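Local coordinates for protein GDP-L-fucose synthase (Campylobacter jejuni subsp. jejuni serotype O:2, PDB 7M13) that probably works as an NADPH-dependent nucleotide-sugar epimerase/reductase, making GDP-D-glycero-L-gluco-heptose for the capsular polysaccharide, at residues 48-51 with 52-56; 55-58 with 59-62; 95-98 with 99-102; 148-151 with 152-156. All coordinates share one frame; numbering follows the deposited sequence.

Contact 1. Residues 48-51 with 52-56; sequences NQQA and VAKFF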
loop_
_atom_site.group_PDB
_atom_site.type_symbol
_atom_site.label_atom_id
_atom_site.label_comp_id
_atom_site.label_asym_id
_atom_site.label_seq_id
_atom_site.Cartn_x
_atom_site.Cartn_y
_atom_site.Cartn_z
ATOM N N ASN B 48 6.335 2.360 16.640
ATOM C CA ASN B 48 6.037 1.348 17.667
ATOM C C ASN B 48 4.547 1.383 18.002
ATOM O O ASN B 48 4.082 2.336 18.644
ATOM C CB ASN B 48 6.946 1.557 18.885
ATOM C CG ASN B 48 6.769 0.463 19.922
ATOM O OD1 ASN B 48 5.890 0.568 20.748
ATOM N ND2 ASN B 48 7.487 -0.652 19.778
ATOM N N GLN B 49 3.824 0.372 17.566
ATOM C CA GLN B 49 2.380 0.262 17.757
ATOM C C GLN B 49 2.008 0.355 19.233
ATOM O O GLN B 49 1.111 1.105 19.575
ATOM C CB GLN B 49 1.926 -1.038 17.120
ATOM C CG GLN B 49 0.460 -1.280 17.355
ATOM C CD GLN B 49 0.039 -2.620 16.822
ATOM O OE1 GLN B 49 -0.818 -2.738 15.941
ATOM N NE2 GLN B 49 0.627 -3.630 17.384
ATOM N N GLN B 50 2.731 -0.351 20.105
ATOM C CA GLN B 50 2.415 -0.347 21.548
ATOM C C GLN B 50 2.503 1.089 22.082
ATOM O O GLN B 50 1.589 1.500 22.794
ATOM C CB GLN B 50 3.353 -1.301 22.277
ATOM C CG GLN B 50 3.100 -1.359 23.773
ATOM C CD GLN B 50 4.097 -2.235 24.495
ATOM O OE1 GLN B 50 5.107 -2.692 23.956
ATOM N NE2 GLN B 50 3.800 -2.482 25.755
ATOM N N ALA B 51 3.570 1.794 21.764
ATOM C CA ALA B 51 3.747 3.159 22.324
ATOM C C ALA B 51 2.649 4.083 21.774
ATOM O O ALA B 51 2.138 4.989 22.476
ATOM C CB ALA B 51 5.111 3.678 21.999
ATOM N N VAL B 52 2.317 3.958 20.489
ATOM C CA VAL B 52 1.304 4.847 19.879
ATOM C C VAL B 52 -0.080 4.555 20.469
ATOM O O VAL B 52 -0.814 5.498 20.812
ATOM C CB VAL B 52 1.328 4.749 18.348
ATOM C CG1 VAL B 52 0.177 5.555 17.777
ATOM C CG2 VAL B 52 2.650 5.241 17.819
ATOM N N ALA B 53 -0.431 3.284 20.659
ATOM C CA ALA B 53 -1.711 2.926 21.253
ATOM C C ALA B 53 -1.786 3.517 22.673
ATOM O O ALA B 53 -2.819 4.072 23.034
ATOM C CB ALA B 53 -1.837 1.427 21.204
ATOM N N LYS B 54 -0.716 3.396 23.447
ATOM C CA LYS B 54 -0.696 3.932 24.832
ATOM C C LYS B 54 -0.870 5.450 24.817
ATOM O O LYS B 54 -1.620 5.996 25.652
ATOM C CB LYS B 54 0.632 3.613 25.522
ATOM C CG LYS B 54 0.753 2.220 26.100
ATOM C CD LYS B 54 2.030 2.076 26.886
ATOM C CE LYS B 54 2.205 0.707 27.507
ATOM N NZ LYS B 54 3.641 0.430 27.754
ATOM N N PHE B 55 -0.186 6.141 23.909
ATOM C CA PHE B 55 -0.283 7.614 23.790
ATOM C C PHE B 55 -1.735 8.031 23.548
ATOM O O PHE B 55 -2.250 8.973 24.176
ATOM C CB PHE B 55 0.617 8.146 22.674
ATOM C CG PHE B 55 0.304 9.546 22.232
ATOM C CD1 PHE B 55 0.701 10.623 23.007
ATOM C CD2 PHE B 55 -0.482 9.777 21.114
ATOM C CE1 PHE B 55 0.418 11.918 22.620
ATOM C CE2 PHE B 55 -0.816 11.072 20.757
ATOM C CZ PHE B 55 -0.381 12.135 21.515
ATOM N N PHE B 56 -2.408 7.420 22.570
ATOM C CA PHE B 56 -3.793 7.801 22.235
ATOM C C PHE B 56 -4.736 7.530 23.398
ATOM O O PHE B 56 -5.606 8.370 23.686
ATOM C CB PHE B 56 -4.258 7.131 20.942
ATOM C CG PHE B 56 -3.877 7.925 19.721
ATOM C CD1 PHE B 56 -4.702 8.930 19.249
ATOM C CD2 PHE B 56 -2.684 7.697 19.059
ATOM C CE1 PHE B 56 -4.308 9.696 18.164
ATOM C CE2 PHE B 56 -2.312 8.422 17.946
ATOM C CZ PHE B 56 -3.132 9.438 17.516
#

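Contact 2. Residues 55-58 with 59-62; sequences FFKE and EKPE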
loop_
_atom_site.group_PDB
_atom_site.type_symbol
_atom_site.label_atom_id
_atom_site.label_comp_id
_atom_site.label_asym_id
_atom_site.label_seq_id
_atom_site.Cartn_x
_atom_site.Cartn_y
_atom_site.Cartn_z
ATOM N N PHE B 55 -0.186 6.141 23.909
ATOM C CA PHE B 55 -0.283 7.614 23.790
ATOM C C PHE B 55 -1.735 8.031 23.548
ATOM O O PHE B 55 -2.250 8.973 24.176
ATOM C CB PHE B 55 0.617 8.146 22.674
ATOM C CG PHE B 55 0.304 9.546 22.232
ATOM C CD1 PHE B 55 0.701 10.623 23.007
ATOM C CD2 PHE B 55 -0.482 9.777 21.114
ATOM C CE1 PHE B 55 0.418 11.918 22.620
ATOM C CE2 PHE B 55 -0.816 11.072 20.757
ATOM C CZ PHE B 55 -0.381 12.135 21.515
ATOM N N PHE B 56 -2.408 7.420 22.570
ATOM C CA PHE B 56 -3.793 7.801 22.235
ATOM C C PHE B 56 -4.736 7.530 23.398
ATOM O O PHE B 56 -5.606 8.370 23.686
ATOM C CB PHE B 56 -4.258 7.131 20.942
ATOM C CG PHE B 56 -3.877 7.925 19.721
ATOM C CD1 PHE B 56 -4.702 8.930 19.249
ATOM C CD2 PHE B 56 -2.684 7.697 19.059
ATOM C CE1 PHE B 56 -4.308 9.696 18.164
ATOM C CE2 PHE B 56 -2.312 8.422 17.946
ATOM C CZ PHE B 56 -3.132 9.438 17.516
ATOM N N LYS B 57 -4.541 6.411 24.100
ATOM C CA LYS B 57 -5.421 6.048 25.241
ATOM C C LYS B 57 -5.176 7.026 26.400
ATOM O O LYS B 57 -6.161 7.398 27.079
ATOM C CB LYS B 57 -5.167 4.583 25.628
ATOM C CG LYS B 57 -6.319 3.889 26.358
ATOM C CD LYS B 57 -7.610 3.774 25.556
ATOM C CE LYS B 57 -7.555 2.869 24.337
ATOM N NZ LYS B 57 -8.910 2.584 23.797
ATOM N N GLU B 58 -3.936 7.496 26.590
ATOM C CA GLU B 58 -3.614 8.431 27.713
ATOM C C GLU B 58 -4.074 9.861 27.381
ATOM O O GLU B 58 -4.622 10.574 28.261
ATOM C CB GLU B 58 -2.116 8.383 28.016
ATOM C CG GLU B 58 -1.612 9.432 29.006
ATOM C CD GLU B 58 -2.194 9.351 30.407
ATOM O OE1 GLU B 58 -2.852 8.339 30.722
ATOM O OE2 GLU B 58 -2.018 10.361 31.143
ATOM N N GLU B 59 -3.790 10.333 26.169
ATOM C CA GLU B 59 -3.903 11.776 25.850
ATOM C C GLU B 59 -5.248 12.082 25.176
ATOM O O GLU B 59 -5.697 13.247 25.275
ATOM C CB GLU B 59 -2.743 12.228 24.977
ATOM C CG GLU B 59 -1.412 12.165 25.682
ATOM C CD GLU B 59 -1.176 13.278 26.692
ATOM O OE1 GLU B 59 -1.920 14.261 26.669
ATOM O OE2 GLU B 59 -0.236 13.126 27.505
ATOM N N LYS B 60 -5.875 11.117 24.488
ATOM C CA LYS B 60 -7.206 11.298 23.851
ATOM C C LYS B 60 -7.256 12.619 23.071
ATOM O O LYS B 60 -8.201 13.402 23.240
ATOM C CB LYS B 60 -8.311 11.236 24.903
ATOM C CG LYS B 60 -8.423 9.921 25.662
ATOM C CD LYS B 60 -8.902 8.794 24.783
ATOM C CE LYS B 60 -9.291 7.567 25.579
ATOM N NZ LYS B 60 -9.825 6.491 24.706
ATOM N N PRO B 61 -6.320 12.876 22.122
ATOM C CA PRO B 61 -6.434 14.065 21.286
ATOM C C PRO B 61 -7.742 14.074 20.489
ATOM O O PRO B 61 -8.281 13.045 20.107
ATOM C CB PRO B 61 -5.197 14.005 20.383
ATOM C CG PRO B 61 -4.894 12.533 20.279
ATOM C CD PRO B 61 -5.271 11.962 21.630
ATOM N N GLU B 62 -8.269 15.270 20.226
ATOM C CA GLU B 62 -9.531 15.452 19.491
ATOM C C GLU B 62 -9.264 15.653 17.997
ATOM O O GLU B 62 -10.091 15.262 17.223
ATOM C CB GLU B 62 -10.251 16.682 20.047
ATOM C CG GLU B 62 -10.739 16.494 21.480
ATOM C CD GLU B 62 -11.437 17.739 21.989
ATOM O OE1 GLU B 62 -12.603 17.980 21.571
ATOM O OE2 GLU B 62 -10.788 18.471 22.758
HETATM O O HOH W 1 -5.896 12.948 28.705
HETATM O O HOH W 2 -1.581 13.017 30.199
#

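Contact 3. Residues 95-98 with 99-102; sequences IHNS and FLNN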
loop_
_atom_site.group_PDB
_atom_site.type_symbol
_atom_site.label_atom_id
_atom_site.label_comp_id
_atom_site.label_asym_id
_atom_site.label_seq_id
_atom_site.Cartn_x
_atom_site.Cartn_y
_atom_site.Cartn_z
ATOM N N ILE B 95 -3.292 6.474 12.303
ATOM C CA ILE B 95 -4.654 6.509 11.738
ATOM C C ILE B 95 -5.540 5.526 12.521
ATOM O O ILE B 95 -6.650 5.877 12.942
ATOM C CB ILE B 95 -4.654 6.234 10.233
ATOM C CG1 ILE B 95 -3.973 7.370 9.481
ATOM C CG2 ILE B 95 -6.080 6.021 9.757
ATOM C CD1 ILE B 95 -3.621 7.026 8.049
ATOM N N HIS B 96 -5.083 4.289 12.729
ATOM C CA HIS B 96 -5.931 3.290 13.406
ATOM C C HIS B 96 -6.177 3.712 14.863
ATOM O O HIS B 96 -7.320 3.562 15.321
ATOM C CB HIS B 96 -5.315 1.890 13.327
ATOM C CG HIS B 96 -6.182 0.875 13.955
ATOM N ND1 HIS B 96 -7.333 0.501 13.343
ATOM C CD2 HIS B 96 -6.094 0.181 15.114
ATOM C CE1 HIS B 96 -7.942 -0.410 14.098
ATOM N NE2 HIS B 96 -7.203 -0.630 15.178
ATOM N N ASN B 97 -5.141 4.155 15.576
ATOM C CA ASN B 97 -5.316 4.536 17.003
ATOM C C ASN B 97 -6.112 5.832 17.125
ATOM O O ASN B 97 -6.845 5.972 18.094
ATOM C CB ASN B 97 -4.006 4.512 17.777
ATOM C CG ASN B 97 -3.594 3.070 17.978
ATOM O OD1 ASN B 97 -4.226 2.366 18.786
ATOM N ND2 ASN B 97 -2.688 2.570 17.142
ATOM N N SER B 98 -6.165 6.663 16.087
ATOM C CA SER B 98 -7.068 7.840 16.060
ATOM C C SER B 98 -8.507 7.334 16.002
ATOM O O SER B 98 -9.333 7.788 16.779
ATOM C CB SER B 98 -6.767 8.746 14.892
ATOM O OG SER B 98 -5.533 9.403 15.041
ATOM N N PHE B 99 -8.794 6.404 15.104
ATOM C CA PHE B 99 -10.124 5.778 14.991
ATOM C C PHE B 99 -10.488 5.133 16.338
ATOM O O PHE B 99 -11.653 5.323 16.797
ATOM C CB PHE B 99 -10.146 4.761 13.839
ATOM C CG PHE B 99 -11.224 3.725 13.983
ATOM C CD1 PHE B 99 -12.553 4.044 13.791
ATOM C CD2 PHE B 99 -10.874 2.439 14.364
ATOM C CE1 PHE B 99 -13.541 3.088 13.954
ATOM C CE2 PHE B 99 -11.854 1.474 14.496
ATOM C CZ PHE B 99 -13.172 1.803 14.302
ATOM N N LEU B 100 -9.579 4.361 16.943
ATOM C CA LEU B 100 -9.946 3.573 18.140
ATOM C C LEU B 100 -10.295 4.520 19.291
ATOM O O LEU B 100 -11.059 4.100 20.206
ATOM C CB LEU B 100 -8.799 2.650 18.554
ATOM C CG LEU B 100 -8.617 1.368 17.761
ATOM C CD1 LEU B 100 -7.437 0.581 18.316
ATOM C CD2 LEU B 100 -9.900 0.527 17.790
ATOM N N ASN B 101 -9.729 5.717 19.296
ATOM C CA ASN B 101 -9.833 6.676 20.431
ATOM C C ASN B 101 -10.688 7.882 20.040
ATOM O O ASN B 101 -10.650 8.896 20.751
ATOM C CB ASN B 101 -8.450 7.043 20.941
ATOM C CG ASN B 101 -7.781 5.874 21.632
ATOM O OD1 ASN B 101 -8.035 5.567 22.814
ATOM N ND2 ASN B 101 -7.007 5.120 20.875
ATOM N N ASN B 102 -11.509 7.761 19.000
ATOM C CA ASN B 102 -12.621 8.691 18.698
ATOM C C ASN B 102 -12.093 10.088 18.398
ATOM O O ASN B 102 -12.700 11.102 18.760
ATOM C CB ASN B 102 -13.653 8.658 19.834
ATOM C CG ASN B 102 -14.181 7.250 19.993
ATOM O OD1 ASN B 102 -14.831 6.740 19.084
ATOM N ND2 ASN B 102 -13.819 6.585 21.078
HETATM O O HOH W 3 -5.110 3.077 21.486
#

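Contact 4. Residues 148-151 with 152-156; sequences AIMC and ESYNI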
loop_
_atom_site.group_PDB
_atom_site.type_symbol
_atom_site.label_atom_id
_atom_site.label_comp_id
_atom_site.label_asym_id
_atom_site.label_seq_id
_atom_site.Cartn_x
_atom_site.Cartn_y
_atom_site.Cartn_z
ATOM N N ALA B 148 -3.156 7.429 1.890
ATOM C CA ALA B 148 -4.367 8.062 1.345
ATOM C C ALA B 148 -5.532 7.082 1.357
ATOM O O ALA B 148 -6.664 7.434 1.714
ATOM C CB ALA B 148 -4.107 8.567 -0.042
ATOM N N ILE B 149 -5.269 5.859 0.934
ATOM C CA ILE B 149 -6.340 4.837 0.835
ATOM C C ILE B 149 -6.804 4.446 2.244
ATOM O O ILE B 149 -8.028 4.219 2.471
ATOM C CB ILE B 149 -5.877 3.661 -0.053
ATOM C CG1 ILE B 149 -5.655 4.132 -1.499
ATOM C CG2 ILE B 149 -6.870 2.506 0.059
ATOM C CD1 ILE B 149 -5.174 3.067 -2.471
ATOM N N MET B 150 -5.866 4.475 3.196
ATOM C CA MET B 150 -6.172 4.166 4.618
ATOM C C MET B 150 -7.157 5.212 5.157
ATOM O O MET B 150 -8.120 4.813 5.840
ATOM C CB MET B 150 -4.898 4.182 5.468
ATOM C CG MET B 150 -4.218 2.830 5.561
ATOM S SD MET B 150 -4.944 1.775 6.843
ATOM C CE MET B 150 -4.436 2.655 8.319
ATOM N N CYS B 151 -6.922 6.497 4.861
ATOM C CA CYS B 151 -7.814 7.570 5.329
ATOM C C CYS B 151 -9.197 7.358 4.710
ATOM O O CYS B 151 -10.224 7.370 5.404
ATOM C CB CYS B 151 -7.300 8.951 4.951
ATOM S SG CYS B 151 -5.854 9.486 5.901
ATOM N N GLU B 152 -9.253 7.212 3.388
ATOM C CA GLU B 152 -10.532 7.136 2.676
ATOM C C GLU B 152 -11.277 5.892 3.149
ATOM O O GLU B 152 -12.545 5.919 3.281
ATOM C CB GLU B 152 -10.272 7.082 1.180
ATOM C CG GLU B 152 -11.516 6.946 0.345
ATOM C CD GLU B 152 -11.137 6.851 -1.112
ATOM O OE1 GLU B 152 -10.687 5.740 -1.559
ATOM O OE2 GLU B 152 -11.253 7.908 -1.793
ATOM N N SER B 153 -10.575 4.772 3.313
ATOM C CA SER B 153 -11.258 3.493 3.655
ATOM C C SER B 153 -11.879 3.571 5.062
ATOM O O SER B 153 -12.979 3.057 5.282
ATOM C CB SER B 153 -10.301 2.345 3.552
ATOM O OG SER B 153 -9.783 2.244 2.226
ATOM N N TYR B 154 -11.209 4.210 6.011
ATOM C CA TYR B 154 -11.770 4.470 7.365
ATOM C C TYR B 154 -13.006 5.367 7.231
ATOM O O TYR B 154 -14.059 5.125 7.869
ATOM C CB TYR B 154 -10.718 5.038 8.318
ATOM C CG TYR B 154 -9.941 3.947 9.010
ATOM C CD1 TYR B 154 -8.910 3.292 8.377
ATOM C CD2 TYR B 154 -10.372 3.430 10.224
ATOM C CE1 TYR B 154 -8.236 2.251 8.994
ATOM C CE2 TYR B 154 -9.715 2.383 10.842
ATOM C CZ TYR B 154 -8.651 1.768 10.216
ATOM O OH TYR B 154 -7.991 0.690 10.775
ATOM N N ASN B 155 -12.931 6.366 6.364
ATOM C CA ASN B 155 -14.062 7.306 6.202
ATOM C C ASN B 155 -15.284 6.518 5.700
ATOM O O ASN B 155 -16.422 6.745 6.141
ATOM C CB ASN B 155 -13.686 8.410 5.226
ATOM C CG ASN B 155 -12.594 9.335 5.757
ATOM O OD1 ASN B 155 -12.242 9.324 6.956
ATOM N ND2 ASN B 155 -12.037 10.124 4.858
ATOM N N ILE B 156 -15.066 5.605 4.761
ATOM C CA ILE B 156 -16.181 4.853 4.150
ATOM C C ILE B 156 -16.704 3.812 5.139
ATOM O O ILE B 156 -17.936 3.707 5.322
ATOM C CB ILE B 156 -15.738 4.221 2.827
ATOM C CG1 ILE B 156 -15.441 5.298 1.783
ATOM C CG2 ILE B 156 -16.786 3.229 2.328
ATOM C CD1 ILE B 156 -14.772 4.790 0.541
#

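Contact 1. Residues 48-51 with 52-56
K54 lies against Q50 one turn earlier in the first turns of helix 49-59, the two side chains running side by side and pointing the same way. K54 CB sits beside the backbone oxygen of Q50, and K54 CG is packed 3.5 Å from that same Q50 O. CD is leaving it, CE runs alongside the amide end of Q50, and the tip, K54 NZ, stops 3.5 Å from Q50 NE2. Two nitrogens that would both donate give van der Waals contact here. The backbone beneath is regular: K54 N donates to Q50 O over 3.1 Å, and F55 N does likewise to A51 O. The helix opens with N48 as N-cap. Its OD1 accepts from A51 N at 2.8 Å with the donor in the carbonyl plane, so an amide hydrogen of the first turn is satisfied by a side chain. With CG1 anti to the backbone N (chi1 174°), V52 CG2 falls beside that N, 3.3 Å from N48 O, alongside the bond V52 N makes to that oxygen. Further on, F55 CE2 stands 4.1 Å above the centre of the F56 ring. F56 and A53 face helix 80-100 at N97, F55 meets Y12 of strand 11-14, and the first turn packs on V47, Q49 and Q50 of the second subunit.

Contact 2. Residues 55-58 with 59-62
E59 N donates to F55 O and K60 N to F56 O, both over 2.9 Å, and these bonds make the last turn of helix 49-59 before K60, at positive phi (47°), breaks the helical course. E59 bends back over the helix: CB covers one face of the F55 ring, E59 CG comes 3.6 Å from F55 CE1, and the carboxylate and ring planes are 26° apart. The bend at chi2 (-76°) turns the acid away from the ring; E59 OE1 forms a salt bridge with K10 NZ. P61 crosses F56 at about a right angle, its CG 3.6 Å from F56 CE1. K57 and K60 run side by side the same way, with K60 CE 3.5 Å from K57 O. Their ammonium groups, K57 NZ and K60 NZ, are only 4.1 Å apart; the hydrogen bond of K60 NZ to N101 OD1 probably offsets some of that repulsion. At the solvent side a water donates to E58 OE2 at 2.9 Å and weakly to E59 OE2, linking two acids that would probably repel, and a bound magnesium ion lies about 4 Å from the E58 side chain. A helix terminus followed by a short turn into strand 63-66, with E62 paired to K10 and K104, is the helix-to-strand link of a Rossmann-type parallel sheet.

Contact 3. Residues 95-98 with 99-102
N101 doubles back on N97 at the end of helix 80-100, and this is the tight part of the contact. N101 ND2 donates to N97 O at 2.9 Å, nearly straight (168°), with that oxygen lying in the plane of the amide. The backbone N of N101 reaches the same N97 O only weakly, and a longer bond goes to S98 O from above its carbonyl plane. With CG of N101 beside its own backbone N (chi1 -69°), the amide folds back along the helix, leaving OD1 to its partner K60. One water bridges N97 OD1 and N101 ND2, donating to the first at 2.9 Å and accepting from the second, while N97 ND2 is held by N93 O. The chain leaves through a Schellman motif in which N102, at positive phi, is the C-prime residue: V103 N turns back to S98 O and N102 N to F99 O. This motif ends helix 80-100 of the beta-alpha-beta unit made with strands 63-66 and 105-111. The outer flank is more open to solvent, though the exposed L100 still brings CD1 3.4 Å from H96 NE2 and 3.7 Å from N97 OD1. Looser is the pair of H96 and F99, whose rings stand obliquely, planes at 47° and centroids 5.9 Å apart. H96 O lies at the edge of the F99 ring, near its plane. H96 is fixed from elsewhere, by ND1 to Y154 OH and by a stack on Y85 of the second subunit; S98, on the inner side, faces F162 and F56.

Contact 4. Residues 148-151 with 152-156
Y154 presents its ring edge to M150: M150 O lies in the ring plane, 3.1 Å from Y154 CD1, and M150 SD sits beside that edge 5.3 Å from the ring centroid, 81° off the normal, a Met-aromatic contact. M150 is bent at chi2 and chi3, which lays its CE methyl alongside, 3.9 Å from Y154 CE1. Elsewhere round the ring F99 approaches with its plane inclined by about 55°, and the hydroxyl has H96 as its outside partner. The second flat group, the amide of N155, has C151 O over one face, 3.1 Å from N155 CG; N155 OD1 is hydrogen-bonded to T160 OG1 and ND2 to F162 O, so both polar ends are satisfied. S153 grips the oxygen of I149, one turn earlier, twice: S153 N and S153 OG each lie 2.7 Å from I149 O and approach from opposite faces of its carbonyl plane. The OG, placed beside its backbone N, also touches I149 CG2 at 3.6 Å. E152 stretches out from the helix, with OE2 bonded to T275 OG1. All these residues but I156 are buried. M150 and C151 pack on I95 of helix 80-100, A148 and C151 on T164 of strand 162-171, and I149, E152 and Y154 on Y138 or Y85 of the second subunit, so that helix 138-158 is wedged between sheet, helix 80-100 and dimer partner.

Contacts 1 and 2 follow one another along helix 49-59, sharing F55 and F56, while contacts 3 and 4 lie on the next two helices of the Rossmann-type domain. Contact 3 is the middle piece: F56 meets S98 there (F56 CE1 to S98 OG, 3.4 Å), and probable hydrogen bonds tie it to contact 2 (K60 NZ to N101 OD1, 2.8 Å) and contact 4 (H96 ND1 to Y154 OH, 2.7 Å). Contacts 1 and 4 do not touch, yet both border the second subunit. The bound NADP is nearest contact 1, about 7 Å from the V52 side chain; it lies about 10 Å from the F55 side chain of contacts 1 and 2 and about 11 Å from side chains of contacts 3 and 4.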